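Local coordinates for Ispd/ispf bifunctional enzyme (Campylobacter jejuni, PDB 1W55), which makes 4-diphosphocytidyl-2-C-methyl-D-erythritol from CTP and 2-C-methyl-D-erythritol 4-phosphate and, in its second domain, forms 2-C-methyl-D-erythritol 2,4-cyclodiphosphate with release of CMP, at residues 75-80 with 158-163; 82-87 with 151-156; 143-148 with 168-173. One frame throughout, in Å; residues are numbered along the deposited sequence.

Contact 1: 75-80 with 158-163; sequences TRAESL and KALDQN. With C (cytidine-5'-monophosphate), chain D.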
loop_
_atom_site.group_PDB
_atom_site.type_symbol
_atom_site.label_atom_id
_atom_site.label_comp_id
_atom_site.label_asym_id
_atom_site.label_seq_id
_atom_site.Cartn_x
_atom_site.Cartn_y
_atom_site.Cartn_z
ATOM N N THR A 75 38.202 17.257 16.128
ATOM C CA THR A 75 37.735 15.882 16.228
ATOM C C THR A 75 36.391 15.845 16.941
ATOM O O THR A 75 35.999 16.810 17.607
ATOM C CB THR A 75 38.750 15.015 17.009
ATOM O OG1 THR A 75 38.925 15.564 18.322
ATOM C CG2 THR A 75 40.151 15.085 16.393
ATOM N N ARG A 76 35.702 14.716 16.804
ATOM C CA ARG A 76 34.512 14.421 17.589
ATOM C C ARG A 76 34.708 14.777 19.067
ATOM O O ARG A 76 33.905 15.525 19.649
ATOM C CB ARG A 76 34.156 12.938 17.431
ATOM C CG ARG A 76 32.782 12.544 17.971
ATOM C CD ARG A 76 32.515 11.042 17.889
ATOM N NE ARG A 76 31.175 10.666 18.339
ATOM C CZ ARG A 76 30.791 10.553 19.615
ATOM N NH1 ARG A 76 31.636 10.806 20.617
ATOM N NH2 ARG A 76 29.542 10.189 19.892
ATOM N N ALA A 77 35.782 14.258 19.663
ATOM C CA ALA A 77 36.043 14.454 21.094
ATOM C C ALA A 77 36.284 15.918 21.451
ATOM O O ALA A 77 35.864 16.372 22.525
ATOM C CB ALA A 77 37.206 13.579 21.569
ATOM N N GLU A 78 36.943 16.664 20.560
ATOM C CA GLU A 78 37.084 18.104 20.782
ATOM C C GLU A 78 35.772 18.875 20.676
ATOM O O GLU A 78 35.506 19.741 21.511
ATOM C CB GLU A 78 38.152 18.757 19.905
ATOM C CG GLU A 78 38.619 20.067 20.537
ATOM C CD GLU A 78 39.583 20.884 19.697
ATOM O OE1 GLU A 78 39.816 20.568 18.511
ATOM O OE2 GLU A 78 40.118 21.870 20.248
ATOM N N SER A 79 34.955 18.581 19.667
ATOM C CA SER A 79 33.627 19.200 19.599
ATOM C C SER A 79 32.844 18.901 20.868
ATOM O O SER A 79 32.230 19.792 21.454
ATOM C CB SER A 79 32.850 18.720 18.374
ATOM O OG SER A 79 33.571 18.992 17.184
ATOM N N LEU A 80 32.898 17.644 21.299
ATOM C CA LEU A 80 32.218 17.187 22.506
ATOM C C LEU A 80 32.701 17.934 23.755
ATOM O O LEU A 80 31.893 18.419 24.553
ATOM C CB LEU A 80 32.402 15.665 22.681
ATOM C CG LEU A 80 31.689 15.038 23.892
ATOM C CD1 LEU A 80 30.217 15.498 24.019
ATOM C CD2 LEU A 80 31.771 13.519 23.835
ATOM N N LYS A 158 36.131 15.054 32.697
ATOM C CA LYS A 158 37.450 14.601 33.149
ATOM C C LYS A 158 38.083 13.660 32.132
ATOM O O LYS A 158 39.275 13.758 31.848
ATOM C CB LYS A 158 37.362 13.906 34.515
ATOM C CG LYS A 158 38.215 14.554 35.604
ATOM C CD LYS A 158 37.916 13.952 36.978
ATOM C CE LYS A 158 37.286 14.985 37.917
ATOM N NZ LYS A 158 36.047 14.467 38.575
ATOM N N ALA A 159 37.271 12.756 31.583
ATOM C CA ALA A 159 37.727 11.803 30.573
ATOM C C ALA A 159 38.383 12.464 29.354
ATOM O O ALA A 159 39.231 11.849 28.719
ATOM C CB ALA A 159 36.574 10.901 30.130
ATOM N N LEU A 160 37.992 13.705 29.044
ATOM C CA LEU A 160 38.460 14.400 27.833
ATOM C C LEU A 160 39.465 15.496 28.144
ATOM O O LEU A 160 39.758 16.338 27.294
ATOM C CB LEU A 160 37.286 14.979 27.021
ATOM C CG LEU A 160 36.220 13.989 26.538
ATOM C CD1 LEU A 160 35.027 14.718 25.911
ATOM C CD2 LEU A 160 36.828 12.991 25.567
ATOM N N ASP A 161 40.001 15.461 29.361
ATOM C CA ASP A 161 40.986 16.437 29.817
ATOM C C ASP A 161 42.203 16.576 28.889
ATOM O O ASP A 161 42.615 17.689 28.594
ATOM C CB ASP A 161 41.433 16.120 31.247
ATOM C CG ASP A 161 42.453 17.121 31.773
ATOM O OD1 ASP A 161 42.276 18.345 31.543
ATOM O OD2 ASP A 161 43.461 16.769 32.423
ATOM N N GLN A 162 42.743 15.458 28.409
ATOM C CA GLN A 162 43.955 15.481 27.588
ATOM C C GLN A 162 43.842 14.760 26.252
ATOM O O GLN A 162 44.377 15.232 25.244
ATOM C CB GLN A 162 45.133 14.889 28.365
ATOM C CG GLN A 162 45.652 15.794 29.468
ATOM C CD GLN A 162 46.782 15.169 30.246
ATOM O OE1 GLN A 162 47.477 14.281 29.736
ATOM N NE2 GLN A 162 46.981 15.631 31.477
ATOM N N ASN A 163 43.184 13.601 26.252
ATOM C CA ASN A 163 43.091 12.775 25.057
ATOM C C ASN A 163 41.831 13.080 24.242
ATOM O O ASN A 163 40.713 12.828 24.683
ATOM C CB ASN A 163 43.160 11.297 25.438
ATOM C CG ASN A 163 43.231 10.370 24.230
ATOM O OD1 ASN A 163 43.051 10.786 23.076
ATOM N ND2 ASN A 163 43.491 9.097 24.496
HETATM O OP3 C D . 31.797 9.006 12.657
HETATM P P C D . 32.626 10.209 13.035
HETATM O OP1 C D . 33.243 10.890 11.839
HETATM O OP2 C D . 33.546 9.997 14.215
HETATM O "O5'" C D . 31.547 11.311 13.503
HETATM C "C5'" C D . 30.665 11.086 14.593
HETATM C "C4'" C D . 29.849 12.349 14.874
HETATM O "O4'" C D . 30.665 13.385 15.434
HETATM C "C3'" C D . 29.209 12.923 13.625
HETATM O "O3'" C D . 27.862 13.213 13.948
HETATM C "C2'" C D . 29.969 14.201 13.340
HETATM O "O2'" C D . 29.159 15.209 12.746
HETATM C "C1'" C D . 30.460 14.605 14.720
HETATM N N1 C D . 31.719 15.342 14.629
HETATM C C2 C D . 31.813 16.588 15.273
HETATM O O2 C D . 30.830 17.047 15.916
HETATM N N3 C D . 32.972 17.271 15.189
HETATM C C4 C D . 34.030 16.785 14.484
HETATM N N4 C D . 35.183 17.501 14.408
HETATM C C5 C D . 33.949 15.556 13.839
HETATM C C6 C D . 32.761 14.842 13.930
#
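Leu160 reaches across to helix 76-84 with both of its methyl groups. CD1 lies 3.9 Å from Leu80 CG and equally near the carbonyl oxygen of Ala77, while CD2 turns to the Ala77 methyl, with 4.1 Å between Leu160 CD2 and Ala77 CB. The two leucine side chains cross at about a right angle, and Ala77 and Leu80, three residues apart on the helix, together receive the forked end of Leu160. It is the first residue to leave helical geometry after helix 153-159, and Phe166 and Ala172 pack on it as well.

The helix it touches belongs to the nucleotide-binding half of the GT-A-like cytidylyltransferase domain, where the first turn of helix 76-84 faces bound cytidine-5'-monophosphate. Ser79 OG donates to N3 of the base over 2.7 Å, and a further bond links this hydroxyl to Gly73 N. Arg76 runs extended beside the ribose, its CG 3.4 Å from O4' of the nucleotide, and C5' lies at the edge of its guanidinium group. Salt bridges to Asp96 and Asp169 hold that group in place. At the helix start Thr75 is the N-cap: with chi1 at 59°, OG1 is turned to accept from Glu78 N over 3.2 Å, and the same hydroxyl is hydrogen-bonded to Leu164 O.

Contact 2: 82-87 with 151-156; sequences KALELI and SKTKLL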
loop_
_atom_site.group_PDB
_atom_site.type_symbol
_atom_site.label_atom_id
_atom_site.label_comp_id
_atom_site.label_asym_id
_atom_site.label_seq_id
_atom_site.Cartn_x
_atom_site.Cartn_y
_atom_site.Cartn_z
ATOM N N LYS A 82 34.174 20.835 24.018
ATOM C CA LYS A 82 33.728 22.228 23.989
ATOM C C LYS A 82 32.256 22.351 24.363
ATOM O O LYS A 82 31.884 23.227 25.139
ATOM C CB LYS A 82 33.980 22.861 22.620
ATOM C CG LYS A 82 35.456 22.993 22.246
ATOM C CD LYS A 82 35.618 23.357 20.773
ATOM C CE LYS A 82 35.178 24.803 20.505
ATOM N NZ LYS A 82 35.378 25.194 19.082
ATOM N N ALA A 83 31.422 21.460 23.833
ATOM C CA ALA A 83 29.985 21.504 24.126
ATOM C C ALA A 83 29.680 21.174 25.585
ATOM O O ALA A 83 28.716 21.697 26.152
ATOM C CB ALA A 83 29.218 20.577 23.193
ATOM N N LEU A 84 30.486 20.300 26.187
ATOM C CA LEU A 84 30.310 19.946 27.604
ATOM C C LEU A 84 30.449 21.131 28.570
ATOM O O LEU A 84 29.812 21.141 29.621
ATOM C CB LEU A 84 31.252 18.812 28.022
ATOM C CG LEU A 84 30.884 17.398 27.563
ATOM C CD1 LEU A 84 32.090 16.484 27.639
ATOM C CD2 LEU A 84 29.725 16.830 28.376
ATOM N N GLU A 85 31.254 22.130 28.210
ATOM C CA GLU A 85 31.415 23.322 29.047
ATOM C C GLU A 85 30.105 24.107 29.177
ATOM O O GLU A 85 29.986 24.998 30.023
ATOM C CB GLU A 85 32.558 24.213 28.538
ATOM C CG GLU A 85 33.946 23.631 28.782
ATOM C CD GLU A 85 34.215 23.304 30.253
ATOM O OE1 GLU A 85 34.489 24.242 31.041
ATOM O OE2 GLU A 85 34.152 22.110 30.631
ATOM N N LEU A 86 29.123 23.746 28.353
ATOM C CA LEU A 86 27.795 24.347 28.404
ATOM C C LEU A 86 26.840 23.571 29.336
ATOM O O LEU A 86 25.749 24.050 29.661
ATOM C CB LEU A 86 27.217 24.447 26.982
ATOM C CG LEU A 86 27.184 25.787 26.216
ATOM C CD1 LEU A 86 28.311 26.765 26.585
ATOM C CD2 LEU A 86 27.129 25.576 24.691
ATOM N N ILE A 87 27.259 22.387 29.773
ATOM C CA ILE A 87 26.391 21.487 30.531
ATOM C C ILE A 87 26.696 21.529 32.023
ATOM O O ILE A 87 27.856 21.433 32.424
ATOM C CB ILE A 87 26.529 20.025 30.010
ATOM C CG1 ILE A 87 26.388 19.967 28.478
ATOM C CG2 ILE A 87 25.547 19.079 30.731
ATOM C CD1 ILE A 87 25.067 20.493 27.934
ATOM N N SER A 151 26.229 9.599 29.925
ATOM C CA SER A 151 27.367 9.614 30.826
ATOM C C SER A 151 27.101 10.577 31.964
ATOM O O SER A 151 26.292 11.506 31.832
ATOM C CB SER A 151 28.638 10.053 30.086
ATOM O OG SER A 151 28.938 9.178 29.022
ATOM N N LYS A 152 27.789 10.354 33.078
ATOM C CA LYS A 152 27.856 11.356 34.134
ATOM C C LYS A 152 28.729 12.465 33.576
ATOM O O LYS A 152 29.864 12.227 33.134
ATOM C CB LYS A 152 28.453 10.787 35.427
ATOM C CG LYS A 152 27.687 9.590 36.010
ATOM C CD LYS A 152 27.214 9.859 37.444
ATOM C CE LYS A 152 26.721 8.580 38.145
ATOM N NZ LYS A 152 27.665 7.416 37.967
ATOM N N THR A 153 28.169 13.667 33.579
ATOM C CA THR A 153 28.789 14.841 32.987
ATOM C C THR A 153 30.198 15.105 33.508
ATOM O O THR A 153 31.133 15.308 32.722
ATOM C CB THR A 153 27.887 16.047 33.236
ATOM O OG1 THR A 153 26.581 15.752 32.725
ATOM C CG2 THR A 153 28.341 17.249 32.422
ATOM N N LYS A 154 30.348 15.073 34.831
ATOM C CA LYS A 154 31.630 15.387 35.460
ATOM C C LYS A 154 32.718 14.409 35.016
ATOM O O LYS A 154 33.843 14.822 34.746
ATOM C CB LYS A 154 31.500 15.431 36.991
ATOM C CG LYS A 154 30.544 16.528 37.499
ATOM C CD LYS A 154 30.459 16.555 39.029
ATOM C CE LYS A 154 29.159 15.926 39.538
ATOM N NZ LYS A 154 28.230 16.931 40.140
ATOM N N LEU A 155 32.367 13.129 34.914
ATOM C CA LEU A 155 33.317 12.095 34.501
ATOM C C LEU A 155 33.738 12.207 33.036
ATOM O O LEU A 155 34.907 11.969 32.707
ATOM C CB LEU A 155 32.763 10.692 34.772
ATOM C CG LEU A 155 32.750 10.260 36.248
ATOM C CD1 LEU A 155 32.221 8.851 36.380
ATOM C CD2 LEU A 155 34.132 10.379 36.919
ATOM N N LEU A 156 32.784 12.553 32.166
ATOM C CA LEU A 156 33.052 12.682 30.739
ATOM C C LEU A 156 33.933 13.900 30.490
ATOM O O LEU A 156 34.851 13.846 29.673
ATOM C CB LEU A 156 31.747 12.744 29.926
ATOM C CG LEU A 156 31.850 12.718 28.394
ATOM C CD1 LEU A 156 32.612 11.494 27.911
ATOM C CD2 LEU A 156 30.461 12.809 27.709
#
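Leu84 and Leu156 form one close-packed part of this buried contact, their side chains crossing at about a right angle. Leu84 CD1 approaches Leu156 CG to 3.8 Å, and Leu156 CD2 sits near both methyls of Leu84, at 4.0 Å from CD1 and 4.1 Å from CD2. Leu156 holds CG anti to its own backbone nitrogen (chi1 -173°), which carries the branched end toward helix 76-84. Against the sheet, Val92 of strand 91-96 touches both leucines, and Ile7 of strand 4-9 packs on Leu84.

At the type I turn from Leu84 to Ile87 a second pair packs just as tightly. Ile87 offers its CG2 methyl to that of Thr153, with 3.7 Å between the two CG2 atoms. Its longer branch leads away from Thr153, and Ile87 packs on Ser5, Ile7 and Val51 of the neighbouring strands. The threonine hydroxyl is engaged by the backbone, hydrogen-bonded to Ser89 O, which leaves the methyl for the apolar side. Between the two pairs the approach is looser, with 4.3 Å from Thr153 CG2 to Leu84 CD2. On the solvent side, Glu85 and Lys154 are exposed, neither in touch with the opposite segment.

Two helices laid side by side on one face of a mixed sheet, with aliphatic side chains filling the angle between helices and strands, are the layered alpha/beta architecture of the nucleotidyltransferase (GT-A-like) domain.

Contact 3: 143-148 with 168-173; sequences KLIQTP and DDSTAI. With EDO (1,2-ethanediol), chain F.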
loop_
_atom_site.group_PDB
_atom_site.type_symbol
_atom_site.label_atom_id
_atom_site.label_comp_id
_atom_site.label_asym_id
_atom_site.label_seq_id
_atom_site.Cartn_x
_atom_site.Cartn_y
_atom_site.Cartn_z
ATOM N N LYS A 143 32.306 -6.127 19.869
ATOM C CA LYS A 143 31.135 -5.259 20.044
ATOM C C LYS A 143 31.189 -4.103 19.045
ATOM O O LYS A 143 32.225 -3.436 18.929
ATOM C CB LYS A 143 31.103 -4.661 21.453
ATOM C CG LYS A 143 30.466 -5.528 22.499
ATOM C CD LYS A 143 30.233 -4.748 23.786
ATOM C CE LYS A 143 29.965 -5.684 24.954
ATOM N NZ LYS A 143 31.163 -6.491 25.344
ATOM N N LEU A 144 30.085 -3.858 18.339
ATOM C CA LEU A 144 29.937 -2.623 17.566
ATOM C C LEU A 144 29.145 -1.649 18.415
ATOM O O LEU A 144 28.019 -1.948 18.828
ATOM C CB LEU A 144 29.244 -2.854 16.220
ATOM C CG LEU A 144 29.869 -3.877 15.264
ATOM C CD1 LEU A 144 29.039 -3.980 13.991
ATOM C CD2 LEU A 144 31.338 -3.592 14.932
ATOM N N ILE A 145 29.746 -0.498 18.706
ATOM C CA ILE A 145 29.132 0.466 19.596
ATOM C C ILE A 145 28.314 1.501 18.819
ATOM O O ILE A 145 28.664 1.903 17.704
ATOM C CB ILE A 145 30.193 1.157 20.504
ATOM C CG1 ILE A 145 31.056 0.124 21.249
ATOM C CG2 ILE A 145 29.530 2.095 21.479
ATOM C CD1 ILE A 145 30.291 -0.773 22.254
ATOM N N GLN A 146 27.221 1.926 19.431
ATOM C CA GLN A 146 26.332 2.896 18.826
ATOM C C GLN A 146 26.137 4.040 19.813
ATOM O O GLN A 146 26.742 4.071 20.892
ATOM C CB GLN A 146 24.981 2.248 18.476
ATOM C CG GLN A 146 25.033 1.119 17.434
ATOM C CD GLN A 146 23.635 0.638 17.029
ATOM O OE1 GLN A 146 22.787 0.375 17.893
ATOM N NE2 GLN A 146 23.388 0.542 15.721
ATOM N N THR A 147 25.245 4.938 19.436
ATOM C CA THR A 147 24.932 6.175 20.133
ATOM C C THR A 147 23.374 6.187 20.038
ATOM O O THR A 147 22.851 5.504 19.145
ATOM C CB THR A 147 25.657 7.278 19.298
ATOM O OG1 THR A 147 26.806 7.793 19.995
ATOM C CG2 THR A 147 24.828 8.434 18.980
ATOM N N PRO A 148 22.601 6.872 20.903
ATOM C CA PRO A 148 23.054 7.750 21.995
ATOM C C PRO A 148 23.766 7.053 23.151
ATOM O O PRO A 148 23.585 5.856 23.382
ATOM C CB PRO A 148 21.748 8.370 22.531
ATOM C CG PRO A 148 20.666 8.029 21.533
ATOM C CD PRO A 148 21.131 6.795 20.831
ATOM N N ASP A 168 34.271 7.454 20.698
ATOM C CA ASP A 168 33.002 7.422 21.419
ATOM C C ASP A 168 33.231 7.785 22.885
ATOM O O ASP A 168 34.373 8.027 23.305
ATOM C CB ASP A 168 32.310 6.057 21.275
ATOM C CG ASP A 168 32.655 5.093 22.409
ATOM O OD1 ASP A 168 33.832 5.056 22.833
ATOM O OD2 ASP A 168 31.811 4.340 22.939
ATOM N N ASP A 169 32.143 7.815 23.652
ATOM C CA ASP A 169 32.201 8.217 25.044
ATOM C C ASP A 169 32.548 7.060 25.979
ATOM O O ASP A 169 33.143 7.285 27.030
ATOM C CB ASP A 169 30.889 8.885 25.455
ATOM C CG ASP A 169 30.534 10.082 24.567
ATOM O OD1 ASP A 169 31.344 10.455 23.688
ATOM O OD2 ASP A 169 29.460 10.705 24.666
ATOM N N SER A 170 32.199 5.832 25.585
ATOM C CA SER A 170 32.455 4.654 26.421
ATOM C C SER A 170 33.960 4.368 26.582
ATOM O O SER A 170 34.426 4.112 27.700
ATOM C CB SER A 170 31.689 3.419 25.919
ATOM O OG SER A 170 32.329 2.807 24.805
ATOM N N THR A 171 34.711 4.431 25.479
ATOM C CA THR A 171 36.168 4.284 25.540
ATOM C C THR A 171 36.814 5.417 26.328
ATOM O O THR A 171 37.812 5.200 27.006
ATOM C CB THR A 171 36.809 4.229 24.148
ATOM O OG1 THR A 171 36.391 5.369 23.370
ATOM C CG2 THR A 171 36.324 3.021 23.369
ATOM N N ALA A 172 36.253 6.625 26.228
ATOM C CA ALA A 172 36.778 7.762 26.980
ATOM C C ALA A 172 36.616 7.526 28.486
ATOM O O ALA A 172 37.578 7.632 29.237
ATOM C CB ALA A 172 36.101 9.065 26.547
ATOM N N ILE A 173 35.400 7.181 28.900
ATOM C CA ILE A 173 35.077 6.927 30.302
ATOM C C ILE A 173 35.825 5.705 30.847
ATOM O O ILE A 173 36.367 5.751 31.953
ATOM C CB ILE A 173 33.547 6.738 30.483
ATOM C CG1 ILE A 173 32.792 8.031 30.132
ATOM C CG2 ILE A 173 33.219 6.202 31.891
ATOM C CD1 ILE A 173 32.543 8.978 31.298
HETATM C C1 EDO F . 30.462 6.550 17.857
HETATM O O1 EDO F . 30.032 6.730 16.516
HETATM C C2 EDO F . 30.036 5.183 18.347
HETATM O O2 EDO F . 30.426 4.214 17.401
HETATM O O HOH W 1 28.439 9.484 22.262
#
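Ile145, the last residue of strand 142-145, comes closest by backbone to Asp168, just ahead of helix 169-174, with 8.2 Å between their CA atoms. The segments meet through side chains. The CG2 methyl of Ile145 lies 3.5 Å from Asp168 OD2, and Ser170 OG is a more distant neighbour of the same methyl. With CG1 beside the backbone nitrogen (chi1 -53°), CG2 stands anti to it and is the branch that meets the carboxylate.

Asp168 is the N-cap of helix 169-174, and both oxygens of its carboxylate are engaged. OD1 accepts from Thr171 N over 2.9 Å, on the syn side and 23° out of the carboxylate plane, and from Thr171 OG1 at 2.6 Å, nearly in line with the C-O bond. OD2 takes a bond from Gln149 NE2. These three bonds fix the rotation of the acid, and the start of the helix may favour its negative charge.

The strand forms part of the mixed sheet of the cytidylyltransferase domain and also pairs antiparallel with a strand of the second subunit, so that the sheet runs on across the interface. Leu131 of that subunit packs on Ile145 and Thr171, and its Thr129 on Asp168. Further along, a water donates weakly to Asp169 OD2 and lies 3.3 Å from Thr147 OG1. Ethanediol, probably from the crystallisation liquor, donates through O2 to Ile145 O at 2.9 Å, and its C2 carbon lies 3.8 Å from Asp168 CB. It is also hydrogen-bonded to Asp96, Arg99, Lys191 and Thr129 N of the second subunit; Lys191 is predicted to position the methylerythritol phosphate substrate, which places this contact beside the probable substrate pocket.

How the contacts relate
All three contacts lie in the cytidylyltransferase domain, on the same side of the chain's centre. Contacts 1 and 2 are 10 Å apart between centres and join the same two helices, 76-84 and 153-159; along the chain, contact 2 falls between the two segments of contact 1. They meet through Leu160 and Leu84, forming one continuous apolar seam. Contact 3, centred 13 Å from contact 1 and 15 Å from contact 2, alternates with both in sequence and adds helix 169-174. Its Asp169 reaches Arg76 of contact 1 by a salt bridge, connecting the nucleotide pocket with the part of the domain at the subunit interface, while Ile173 packs on Leu156 of contact 2.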